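Side-chain contacts in endo-N-acetyl-beta-D-glucosaminidase (PDB 4AC1), which hydrolyses N-linked glycans as a family 18 glycoside hydrolase and is responsible for the deglycosylation of the fungus's own cellulases: residues A272-V275 with T276-R280; S233-N236 with N237-S241; L154-A158 with S159-D163; S168-Y172 with T173-Q177. One frame throughout, in Å; residues are numbered along the deposited sequence.

Contact 1. Residues A272-V275 with T276-R280. Unlike the reference sequence in segment 276-280: Val-277 (reference Glu). With NAG (2-acetamido-2-deoxy-beta-D-glucopyranose), chain B.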
loop_
_atom_site.group_PDB
_atom_site.type_symbol
_atom_site.label_atom_id
_atom_site.label_comp_id
_atom_site.label_asym_id
_atom_site.label_seq_id
_atom_site.Cartn_x
_atom_site.Cartn_y
_atom_site.Cartn_z
ATOM N N ALA A 272 14.754 -4.612 2.003
ATOM C CA ALA A 272 14.522 -4.586 0.559
ATOM C C ALA A 272 15.569 -5.357 -0.232
ATOM O O ALA A 272 15.241 -5.940 -1.253
ATOM C CB ALA A 272 14.401 -3.151 0.049
ATOM N N GLN A 273 16.816 -5.357 0.242
ATOM C CA GLN A 273 17.857 -6.204 -0.348
ATOM C C GLN A 273 17.527 -7.697 -0.230
ATOM O O GLN A 273 17.588 -8.433 -1.205
ATOM C CB GLN A 273 19.211 -5.920 0.308
ATOM C CG GLN A 273 19.762 -4.534 0.042
ATOM C CD GLN A 273 21.052 -4.258 0.778
ATOM O OE1 GLN A 273 21.183 -4.578 1.959
ATOM N NE2 GLN A 273 21.991 -3.615 0.102
ATOM N N ILE A 274 17.142 -8.127 0.969
ATOM C CA ILE A 274 16.776 -9.520 1.201
ATOM C C ILE A 274 15.572 -9.934 0.361
ATOM O O ILE A 274 15.568 -10.992 -0.277
ATOM C CB ILE A 274 16.533 -9.781 2.714
ATOM C CG1 ILE A 274 17.866 -9.676 3.464
ATOM C CG2 ILE A 274 15.869 -11.141 2.945
ATOM C CD1 ILE A 274 17.785 -9.922 4.939
ATOM N N VAL A 275 14.543 -9.091 0.345
ATOM C CA VAL A 275 13.343 -9.423 -0.429
ATOM C C VAL A 275 13.601 -9.377 -1.937
ATOM O O VAL A 275 13.003 -10.134 -2.678
ATOM C CB VAL A 275 12.115 -8.582 0.012
ATOM C CG1 VAL A 275 10.887 -8.977 -0.763
ATOM C CG2 VAL A 275 11.859 -8.805 1.480
ATOM N N THR A 276 14.509 -8.510 -2.376
ATOM C CA THR A 276 14.950 -8.538 -3.771
ATOM C C THR A 276 15.616 -9.883 -4.111
ATOM O O THR A 276 15.353 -10.457 -5.182
ATOM C CB THR A 276 15.874 -7.358 -4.105
ATOM O OG1 THR A 276 15.138 -6.128 -4.001
ATOM C CG2 THR A 276 16.420 -7.477 -5.528
ATOM N N VAL A 277 16.447 -10.407 -3.203
ATOM C CA VAL A 277 17.051 -11.724 -3.448
ATOM C C VAL A 277 15.988 -12.827 -3.517
ATOM O O VAL A 277 16.119 -13.782 -4.285
ATOM C CB VAL A 277 18.135 -12.118 -2.422
ATOM C CG1 VAL A 277 18.838 -13.398 -2.871
ATOM C CG2 VAL A 277 19.177 -11.043 -2.268
ATOM N N ILE A 278 14.929 -12.696 -2.727
ATOM C CA ILE A 278 13.823 -13.650 -2.774
ATOM C C ILE A 278 13.047 -13.577 -4.100
ATOM O O ILE A 278 12.759 -14.612 -4.727
ATOM C CB ILE A 278 12.862 -13.434 -1.576
ATOM C CG1 ILE A 278 13.573 -13.776 -0.264
ATOM C CG2 ILE A 278 11.555 -14.218 -1.770
ATOM C CD1 ILE A 278 12.784 -13.400 0.993
ATOM N N LEU A 279 12.707 -12.367 -4.537
ATOM C CA LEU A 279 11.809 -12.183 -5.667
ATOM C C LEU A 279 12.516 -12.240 -7.005
ATOM O O LEU A 279 11.931 -12.646 -8.016
ATOM C CB LEU A 279 11.144 -10.822 -5.553
ATOM C CG LEU A 279 10.132 -10.655 -4.429
ATOM C CD1 LEU A 279 9.651 -9.194 -4.392
ATOM C CD2 LEU A 279 8.963 -11.625 -4.598
ATOM N N ARG A 280 13.761 -11.780 -7.008
ATOM C CA ARG A 280 14.567 -11.706 -8.220
ATOM C C ARG A 280 15.961 -12.290 -7.977
ATOM O O ARG A 280 16.960 -11.567 -8.024
ATOM C CB ARG A 280 14.646 -10.257 -8.715
ATOM C CG ARG A 280 13.312 -9.702 -9.212
ATOM C CD ARG A 280 13.402 -8.266 -9.712
ATOM N NE ARG A 280 12.061 -7.720 -9.913
ATOM C CZ ARG A 280 11.413 -7.704 -11.074
ATOM N NH1 ARG A 280 11.987 -8.179 -12.183
ATOM N NH2 ARG A 280 10.189 -7.199 -11.131
HETATM C C1 NAG B . 14.887 -19.594 -0.826
HETATM C C2 NAG B . 16.366 -19.259 -0.621
HETATM C C3 NAG B . 17.302 -20.220 -1.361
HETATM C C4 NAG B . 16.864 -21.679 -1.274
HETATM C C5 NAG B . 15.358 -21.851 -1.489
HETATM C C6 NAG B . 14.898 -23.277 -1.196
HETATM C C7 NAG B . 16.842 -16.921 -0.148
HETATM C C8 NAG B . 17.087 -15.555 -0.710
HETATM N N2 NAG B . 16.623 -17.889 -1.032
HETATM O O3 NAG B . 18.599 -20.135 -0.812
HETATM O O4 NAG B . 17.579 -22.412 -2.245
HETATM O O5 NAG B . 14.650 -20.977 -0.632
HETATM O O6 NAG B . 15.158 -23.641 0.147
HETATM O O7 NAG B . 16.851 -17.102 1.067
#
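Leu-279 and Val-275, one helical turn apart, run side by side and point the same way, so that each lends the other a flank. The leucine can be followed outward atom by atom. Its CB lies near the carbonyl oxygen one turn back, and Leu-279 CG stays beside it, 3.4 Å from Val-275 O. That course follows from chi1 of -70°, which sets CG opposite the carbonyl carbon and beside the backbone N. At the tip the branches part: Leu-279 CD1 lies 3.8 Å from Val-275 CG1, while CD2 leans toward Ile-239 of helix 232-246. Val-275 and Leu-279 both rest on Val-252 of strand 251-255. This is the packing expected of the (beta/alpha)8 barrel of family 18, in which helix 270-279 is the last to cover the barrel, and Val-275 also reaches Leu-5 of the first strand.

Thr-276 illustrates a different habit, that of a hydroxyl folded back on its own helix. Its OG1 donates to Ala-272 O at 2.8 Å, and the same oxygen accepts from Thr-276 N at 2.9 Å. The two donors arrive from opposite faces of the carbonyl plane, which lets one carbonyl oxygen serve both. OG1 in turn accepts from Ala-32 N and so ties the helix to the loop beside it.

On the side turned to helix 232-246, Ile-274 CG2 and Ile-278 CD1 are loosely matched at 4.3 Å. The acetamide methyl of the sugar attached to Asn-236 comes in at the edge of this side, with its C8 3.5 Å from Val-277 CG1 and 4.0 Å from Ile-278 CG1.

Contact 2. Residues S233-N236 with N237-S241. With NAG (2-acetamido-2-deoxy-beta-D-glucopyranose), chain B.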
loop_
_atom_site.group_PDB
_atom_site.type_symbol
_atom_site.label_atom_id
_atom_site.label_comp_id
_atom_site.label_asym_id
_atom_site.label_seq_id
_atom_site.Cartn_x
_atom_site.Cartn_y
_atom_site.Cartn_z
ATOM N N SER A 233 13.251 -15.850 5.748
ATOM C CA SER A 233 13.516 -17.213 5.295
ATOM C C SER A 233 12.213 -18.004 5.116
ATOM O O SER A 233 12.098 -18.813 4.195
ATOM C CB SER A 233 14.448 -17.935 6.271
ATOM O OG SER A 233 13.846 -18.039 7.547
ATOM N N SER A 234 11.243 -17.777 6.005
ATOM C CA SER A 234 9.931 -18.418 5.922
ATOM C C SER A 234 9.171 -17.882 4.713
ATOM O O SER A 234 8.574 -18.641 3.951
ATOM C CB SER A 234 9.140 -18.162 7.209
ATOM O OG SER A 234 7.842 -18.730 7.164
ATOM N N LEU A 235 9.195 -16.558 4.561
ATOM C CA LEU A 235 8.605 -15.889 3.407
ATOM C C LEU A 235 9.170 -16.481 2.114
ATOM O O LEU A 235 8.415 -16.803 1.189
ATOM C CB LEU A 235 8.854 -14.375 3.482
ATOM C CG LEU A 235 8.356 -13.557 2.287
ATOM C CD1 LEU A 235 6.836 -13.589 2.206
ATOM C CD2 LEU A 235 8.865 -12.124 2.360
ATOM N N ASN A 236 10.494 -16.636 2.068
ATOM C CA ASN A 236 11.155 -17.170 0.891
ATOM C C ASN A 236 10.662 -18.575 0.531
ATOM O O ASN A 236 10.336 -18.849 -0.627
ATOM C CB ASN A 236 12.668 -17.178 1.083
ATOM C CG ASN A 236 13.381 -17.778 -0.094
ATOM O OD1 ASN A 236 13.249 -17.298 -1.221
ATOM N ND2 ASN A 236 14.138 -18.855 0.160
ATOM N N ASN A 237 10.589 -19.456 1.526
ATOM C CA ASN A 237 10.164 -20.825 1.283
ATOM C C ASN A 237 8.770 -20.857 0.643
ATOM O O ASN A 237 8.514 -21.574 -0.313
ATOM C CB ASN A 237 10.234 -21.609 2.602
ATOM C CG ASN A 237 9.966 -23.084 2.419
ATOM O OD1 ASN A 237 8.816 -23.529 2.472
ATOM N ND2 ASN A 237 11.029 -23.857 2.221
ATOM N N THR A 238 7.876 -20.039 1.178
ATOM C CA THR A 238 6.528 -19.957 0.648
ATOM C C THR A 238 6.495 -19.380 -0.766
ATOM O O THR A 238 5.798 -19.904 -1.628
ATOM C CB THR A 238 5.637 -19.124 1.584
ATOM O OG1 THR A 238 5.566 -19.795 2.851
ATOM C CG2 THR A 238 4.230 -18.973 1.036
ATOM N N ILE A 239 7.246 -18.309 -1.010
ATOM C CA ILE A 239 7.244 -17.695 -2.341
ATOM C C ILE A 239 7.804 -18.643 -3.413
ATOM O O ILE A 239 7.253 -18.715 -4.512
ATOM C CB ILE A 239 7.940 -16.326 -2.323
ATOM C CG1 ILE A 239 7.022 -15.315 -1.621
ATOM C CG2 ILE A 239 8.295 -15.867 -3.745
ATOM C CD1 ILE A 239 7.651 -13.936 -1.401
ATOM N N VAL A 240 8.868 -19.382 -3.083
ATOM C CA VAL A 240 9.391 -20.423 -3.991
ATOM C C VAL A 240 8.256 -21.366 -4.427
ATOM O O VAL A 240 8.096 -21.661 -5.616
ATOM C CB VAL A 240 10.594 -21.207 -3.385
ATOM C CG1 VAL A 240 10.960 -22.412 -4.263
ATOM C CG2 VAL A 240 11.790 -20.297 -3.241
ATOM N N SER A 241 7.466 -21.822 -3.459
ATOM C CA SER A 241 6.351 -22.714 -3.754
ATOM C C SER A 241 5.273 -22.036 -4.604
ATOM O O SER A 241 4.786 -22.612 -5.570
ATOM C CB SER A 241 5.756 -23.260 -2.461
ATOM O OG SER A 241 4.679 -24.132 -2.733
HETATM C C1 NAG B . 14.887 -19.594 -0.826
HETATM C C2 NAG B . 16.366 -19.259 -0.621
HETATM C C3 NAG B . 17.302 -20.220 -1.361
HETATM C C4 NAG B . 16.864 -21.679 -1.274
HETATM C C5 NAG B . 15.358 -21.851 -1.489
HETATM C C6 NAG B . 14.898 -23.277 -1.196
HETATM C C7 NAG B . 16.842 -16.921 -0.148
HETATM C C8 NAG B . 17.087 -15.555 -0.710
HETATM N N2 NAG B . 16.623 -17.889 -1.032
HETATM O O3 NAG B . 18.599 -20.135 -0.812
HETATM O O4 NAG B . 17.579 -22.412 -2.245
HETATM O O5 NAG B . 14.650 -20.977 -0.632
HETATM O O6 NAG B . 15.158 -23.641 0.147
HETATM O O7 NAG B . 16.851 -17.102 1.067
#
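Leu-235 and Ile-239 meet at a slant, their chains crossing one turn apart on the buried side of helix 232-246. The isoleucine CD1 fits against one branch and the fork of the leucine, 3.7 Å from Leu-235 CD1 and 3.8 Å from Leu-235 CG.

The next pair round the helix, Asn-236 and Val-240, is turned quite differently. With CG of Asn-236 anti to the backbone N (chi1 178°), the amide is carried out from the helix, and ND2 makes the 1.4 Å covalent bond to C1 of the N-acetylglucosamine. Val-240 lies beside this linkage: its CG2 stands 3.3 Å from Asn-236 O, and 3.9 Å from both Asn-236 OD1 and the ring oxygen O5 of the sugar. One methyl thus borders the backbone, the amide and the glycan together. Thr-238 completes the Asn-X-Thr sequon, yet its hydroxyl is now engaged with Met-197 O.

The helix belongs to the beta-alpha-beta unit that joins strand 216-221 to strand 251-255. Leu-235 faces the loop at Met-197, whereas Asn-236 and Ile-239 both lean on Ile-278 of the adjoining helix 270-279.

Contact 3. Residues L154-A158 with S159-D163. With ZN (zinc ion), chain I.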
loop_
_atom_site.group_PDB
_atom_site.type_symbol
_atom_site.label_atom_id
_atom_site.label_comp_id
_atom_site.label_asym_id
_atom_site.label_seq_id
_atom_site.Cartn_x
_atom_site.Cartn_y
_atom_site.Cartn_z
ATOM N N LEU A 154 -5.798 -1.312 -3.324
ATOM C CA LEU A 154 -6.401 -1.370 -1.997
ATOM C C LEU A 154 -5.538 -2.259 -1.129
ATOM O O LEU A 154 -4.681 -2.977 -1.644
ATOM C CB LEU A 154 -7.847 -1.864 -2.053
ATOM C CG LEU A 154 -8.815 -0.929 -2.777
ATOM C CD1 LEU A 154 -8.948 -1.294 -4.270
ATOM C CD2 LEU A 154 -10.153 -0.886 -2.068
ATOM N N ALA A 155 -5.783 -2.226 0.181
ATOM C CA ALA A 155 -5.031 -3.022 1.138
ATOM C C ALA A 155 -5.971 -3.879 2.002
ATOM O O ALA A 155 -6.041 -3.699 3.219
ATOM C CB ALA A 155 -4.156 -2.101 2.002
ATOM N N PRO A 156 -6.695 -4.830 1.392
ATOM C CA PRO A 156 -7.505 -5.745 2.199
ATOM C C PRO A 156 -6.626 -6.561 3.140
ATOM O O PRO A 156 -5.501 -6.908 2.795
ATOM C CB PRO A 156 -8.103 -6.679 1.147
ATOM C CG PRO A 156 -7.124 -6.647 0.011
ATOM C CD PRO A 156 -6.594 -5.260 -0.017
ATOM N N VAL A 157 -7.147 -6.885 4.318
ATOM C CA VAL A 157 -6.508 -7.915 5.117
ATOM C C VAL A 157 -6.759 -9.244 4.401
ATOM O O VAL A 157 -7.753 -9.406 3.696
ATOM C CB VAL A 157 -6.986 -7.910 6.586
ATOM C CG1 VAL A 157 -6.770 -6.539 7.207
ATOM C CG2 VAL A 157 -8.434 -8.349 6.707
ATOM N N ALA A 158 -5.853 -10.200 4.561
ATOM C CA ALA A 158 -5.904 -11.405 3.738
ATOM C C ALA A 158 -7.254 -12.131 3.791
ATOM O O ALA A 158 -7.796 -12.490 2.748
ATOM C CB ALA A 158 -4.769 -12.354 4.111
ATOM N N SER A 159 -7.801 -12.314 4.995
ATOM C CA SER A 159 -9.078 -13.008 5.181
ATOM C C SER A 159 -10.238 -12.300 4.466
ATOM O O SER A 159 -11.257 -12.918 4.186
ATOM C CB SER A 159 -9.387 -13.211 6.666
ATOM O OG SER A 159 -9.257 -11.994 7.366
ATOM N N ALA A 160 -10.099 -11.009 4.179
ATOM C CA ALA A 160 -11.146 -10.288 3.438
ATOM C C ALA A 160 -11.256 -10.735 1.985
ATOM O O ALA A 160 -12.271 -10.484 1.330
ATOM C CB ALA A 160 -10.931 -8.790 3.518
ATOM N N LEU A 161 -10.221 -11.409 1.500
ATOM C CA LEU A 161 -10.219 -11.973 0.147
ATOM C C LEU A 161 -10.589 -13.461 0.152
ATOM O O LEU A 161 -10.540 -14.135 -0.885
ATOM C CB LEU A 161 -8.864 -11.759 -0.530
ATOM C CG LEU A 161 -8.360 -10.315 -0.634
ATOM C CD1 LEU A 161 -7.114 -10.263 -1.486
ATOM C CD2 LEU A 161 -9.430 -9.364 -1.148
ATOM N N GLU A 162 -10.959 -13.950 1.339
ATOM C CA GLU A 162 -11.357 -15.342 1.580
ATOM C C GLU A 162 -12.744 -15.425 2.224
ATOM O O GLU A 162 -13.009 -16.348 3.003
ATOM C CB GLU A 162 -10.341 -16.021 2.497
ATOM C CG GLU A 162 -8.927 -16.038 1.941
ATOM C CD GLU A 162 -7.887 -16.382 2.992
ATOM O OE1 GLU A 162 -7.503 -15.505 3.793
ATOM O OE2 GLU A 162 -7.451 -17.550 3.040
ATOM N N ASP A 163 -13.621 -14.473 1.917
ATOM C CA ASP A 163 -15.002 -14.477 2.427
ATOM C C ASP A 163 -15.088 -14.426 3.959
ATOM O O ASP A 163 -16.039 -14.954 4.558
ATOM C CB ASP A 163 -15.788 -15.688 1.879
ATOM C CG ASP A 163 -15.670 -15.839 0.367
ATOM O OD1 ASP A 163 -15.762 -14.816 -0.346
ATOM O OD2 ASP A 163 -15.495 -16.988 -0.112
HETATM ZN ZN ZN I . -15.867 -17.365 -2.178
HETATM O O HOH W 1 -16.557 -15.598 -2.738
HETATM O O HOH W 2 -17.744 -18.000 -1.648
HETATM O O HOH W 3 -15.186 -19.396 -1.756
HETATM O O HOH W 4 -16.272 -18.016 -3.949
#
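Pro-156 and Leu-161 form the apolar centre, the leucine fork slanting across one side of the proline ring. Leu-161 CD2 makes the nearer approach, 3.7 Å from Pro-156 CG, and CD1 follows at 3.9 Å from the same ring carbon. With chi1 of -56° the leucine CG stands opposite its own carbonyl carbon, and the fork is thereby brought back over the proline. Trimming this leucine to an alanine would probably leave a gap beside the proline ring and deprive Tyr-172, which packs on the same side chain, of part of its support. Ala-160 CB extends the apolar patch, 4.1 Å from Val-157 CG2.

Around this patch the backbone turns tightly, as a short 3-10 segment does. Ala-160 N donates to Val-157 O, and Leu-161 N to Ala-158 O at 2.9 Å, each N-H coming from well above the carbonyl plane. Ser-159 OG leaves the turn to bond Ser-165 O.

Farther out, Glu-162 runs extended beyond CG, and its tip comes alongside the turn, with OE1 3.2 Å from Ala-158 O. The two oxygens are both acceptors and make no bond; the salt bridge from Glu-162 OE2 to Arg-205 probably helps the carboxylate to tolerate this approach. At the polar edge Asp-163 OD2 binds a zinc ion at 2.1 Å. Asp-163 OD1 receives a hydrogen bond, 2.6 Å long, from one of the four waters on that metal, which steadies the carboxylate, and Asn-209 completes the coordination.

This loop follows strand 151-154 and fills the space among strand 185-189, helix 201-208 and the start of helix 172-179, with Ala-158 and Leu-161 both touching Thr-188 and Ile-206.

Contact 4. Residues S168-Y172 with T173-Q177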
loop_
_atom_site.group_PDB
_atom_site.type_symbol
_atom_site.label_atom_id
_atom_site.label_comp_id
_atom_site.label_asym_id
_atom_site.label_seq_id
_atom_site.Cartn_x
_atom_site.Cartn_y
_atom_site.Cartn_z
ATOM N N SER A 168 -12.984 -3.497 6.284
ATOM C CA SER A 168 -13.441 -2.465 5.348
ATOM C C SER A 168 -14.948 -2.331 5.192
ATOM O O SER A 168 -15.406 -1.402 4.533
ATOM C CB SER A 168 -12.842 -2.691 3.952
ATOM O OG SER A 168 -11.439 -2.897 4.003
ATOM N N GLY A 169 -15.710 -3.265 5.755
ATOM C CA GLY A 169 -17.171 -3.262 5.603
ATOM C C GLY A 169 -17.650 -3.800 4.261
ATOM O O GLY A 169 -18.372 -4.795 4.207
ATOM N N PHE A 170 -17.268 -3.139 3.172
ATOM C CA PHE A 170 -17.666 -3.601 1.842
ATOM C C PHE A 170 -17.054 -4.952 1.456
ATOM O O PHE A 170 -16.084 -5.419 2.076
ATOM C CB PHE A 170 -17.333 -2.556 0.773
ATOM C CG PHE A 170 -15.866 -2.262 0.645
ATOM C CD1 PHE A 170 -15.041 -3.121 -0.071
ATOM C CD2 PHE A 170 -15.308 -1.127 1.239
ATOM C CE1 PHE A 170 -13.689 -2.866 -0.209
ATOM C CE2 PHE A 170 -13.940 -0.857 1.095
ATOM C CZ PHE A 170 -13.134 -1.737 0.379
ATOM N N SER A 171 -17.625 -5.570 0.422
ATOM C CA SER A 171 -17.146 -6.848 -0.080
ATOM C C SER A 171 -16.051 -6.666 -1.140
ATOM O O SER A 171 -16.253 -5.974 -2.143
ATOM C CB SER A 171 -18.313 -7.650 -0.660
ATOM O OG SER A 171 -17.815 -8.716 -1.450
ATOM N N TYR A 172 -14.905 -7.317 -0.938
ATOM C CA TYR A 172 -13.833 -7.277 -1.925
ATOM C C TYR A 172 -14.141 -8.134 -3.144
ATOM O O TYR A 172 -13.641 -7.857 -4.224
ATOM C CB TYR A 172 -12.495 -7.670 -1.296
ATOM C CG TYR A 172 -11.889 -6.529 -0.516
ATOM C CD1 TYR A 172 -12.194 -6.350 0.835
ATOM C CD2 TYR A 172 -11.035 -5.607 -1.130
ATOM C CE1 TYR A 172 -11.676 -5.296 1.555
ATOM C CE2 TYR A 172 -10.511 -4.534 -0.420
ATOM C CZ TYR A 172 -10.830 -4.396 0.925
ATOM O OH TYR A 172 -10.305 -3.341 1.634
ATOM N N THR A 173 -14.951 -9.182 -2.986
ATOM C CA THR A 173 -15.322 -9.968 -4.164
ATOM C C THR A 173 -16.306 -9.182 -5.026
ATOM O O THR A 173 -16.170 -9.180 -6.244
ATOM C CB THR A 173 -15.887 -11.349 -3.844
ATOM O OG1 THR A 173 -16.909 -11.207 -2.863
ATOM C CG2 THR A 173 -14.791 -12.297 -3.336
ATOM N N ALA A 174 -17.251 -8.466 -4.417
ATOM C CA ALA A 174 -18.146 -7.593 -5.187
ATOM C C ALA A 174 -17.340 -6.489 -5.876
ATOM O O ALA A 174 -17.550 -6.209 -7.058
ATOM C CB ALA A 174 -19.208 -6.995 -4.295
ATOM N N LEU A 175 -16.430 -5.850 -5.136
ATOM C CA LEU A 175 -15.557 -4.816 -5.708
ATOM C C LEU A 175 -14.753 -5.327 -6.902
ATOM O O LEU A 175 -14.659 -4.650 -7.941
ATOM C CB LEU A 175 -14.612 -4.259 -4.642
ATOM C CG LEU A 175 -13.679 -3.123 -5.069
ATOM C CD1 LEU A 175 -14.467 -1.904 -5.484
ATOM C CD2 LEU A 175 -12.724 -2.780 -3.939
ATOM N N GLN A 176 -14.164 -6.514 -6.760
ATOM C CA GLN A 176 -13.387 -7.087 -7.855
ATOM C C GLN A 176 -14.280 -7.282 -9.084
ATOM O O GLN A 176 -13.866 -6.990 -10.214
ATOM C CB GLN A 176 -12.694 -8.398 -7.430
ATOM C CG GLN A 176 -12.103 -9.233 -8.579
ATOM C CD GLN A 176 -11.004 -8.526 -9.358
ATOM O OE1 GLN A 176 -10.146 -7.847 -8.782
ATOM N NE2 GLN A 176 -11.000 -8.712 -10.668
ATOM N N GLN A 177 -15.509 -7.746 -8.872
ATOM C CA GLN A 177 -16.411 -7.940 -10.011
ATOM C C GLN A 177 -16.737 -6.642 -10.764
ATOM O O GLN A 177 -16.693 -6.604 -11.993
ATOM C CB GLN A 177 -17.695 -8.635 -9.582
ATOM C CG GLN A 177 -17.462 -10.068 -9.103
ATOM C CD GLN A 177 -18.736 -10.855 -8.909
ATOM O OE1 GLN A 177 -19.764 -10.543 -9.507
ATOM N NE2 GLN A 177 -18.673 -11.895 -8.079
#
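Leu-175 supplies the apolar meeting of the two segments through a single methyl, CD2, which approaches two aromatic rings obliquely. It lies 3.9 Å from Phe-170 CE1 and, less closely, 4.3 Å from Tyr-172 CD2.

The rings themselves make a second group. Phe-170 CE1 stands 3.4 Å above the plane of the Tyr-172 ring and over its centre, while Ser-168 CB covers a face of the phenylalanine toward the rim. The phenylalanine reaches this place by holding CG between its backbone N and carbonyl carbon (chi1 62°). At its far end Tyr-172 OH lies 2.7 Å from Ser-168 OG, a hydrogen-bonding distance that probably helps to hold the ring, the serine oxygen lying at the ring's edge; Ser-168 OG is also bonded to Val-126 O.

Hydrogen bonds at the helix start form the third group. Ser-171 OG accepts from Ala-174 N at 3.0 Å along an almost straight line (172°), and its backbone oxygen accepts from Leu-175 N at 3.0 Å. Gln-176 N then bonds Tyr-172 O, continuing the regular pattern. The N-H of Ser-171 is itself taken up by Gln-132 OE1, which links the cap to the preceding barrel helix. With an alanine at this serine, the N-H of Ala-174 would probably lose its acceptor and the first turn be less firmly fixed.

The arrangement is a serine N-cap: a side-chain oxygen stands in for the carbonyl that a preceding turn would have offered, here at the start of helix 172-179 on the outside of the barrel.

How the contacts relate
Two neighbourhoods emerge, each made of a touching pair. Contacts 1 and 2 lie on adjoining outer helices, their centres 11 Å apart, and share one glycan: its covalent root is in contact 2, its acetamide methyl reaches contact 1. Contacts 3 and 4, with centres 9 Å apart, belong to the connection between strands 151-154 and 185-189, where Tyr-172 packs on Pro-156, Ala-160 and Leu-161. Contact 3 is the most buried of the four, although its last residue binds zinc; the other three are partly buried. Chemistry follows place: regular helix pairs with a sugar outside in contacts 1 and 2, a 3-10 turn in contact 3, and capping beside aromatic packing in contact 4.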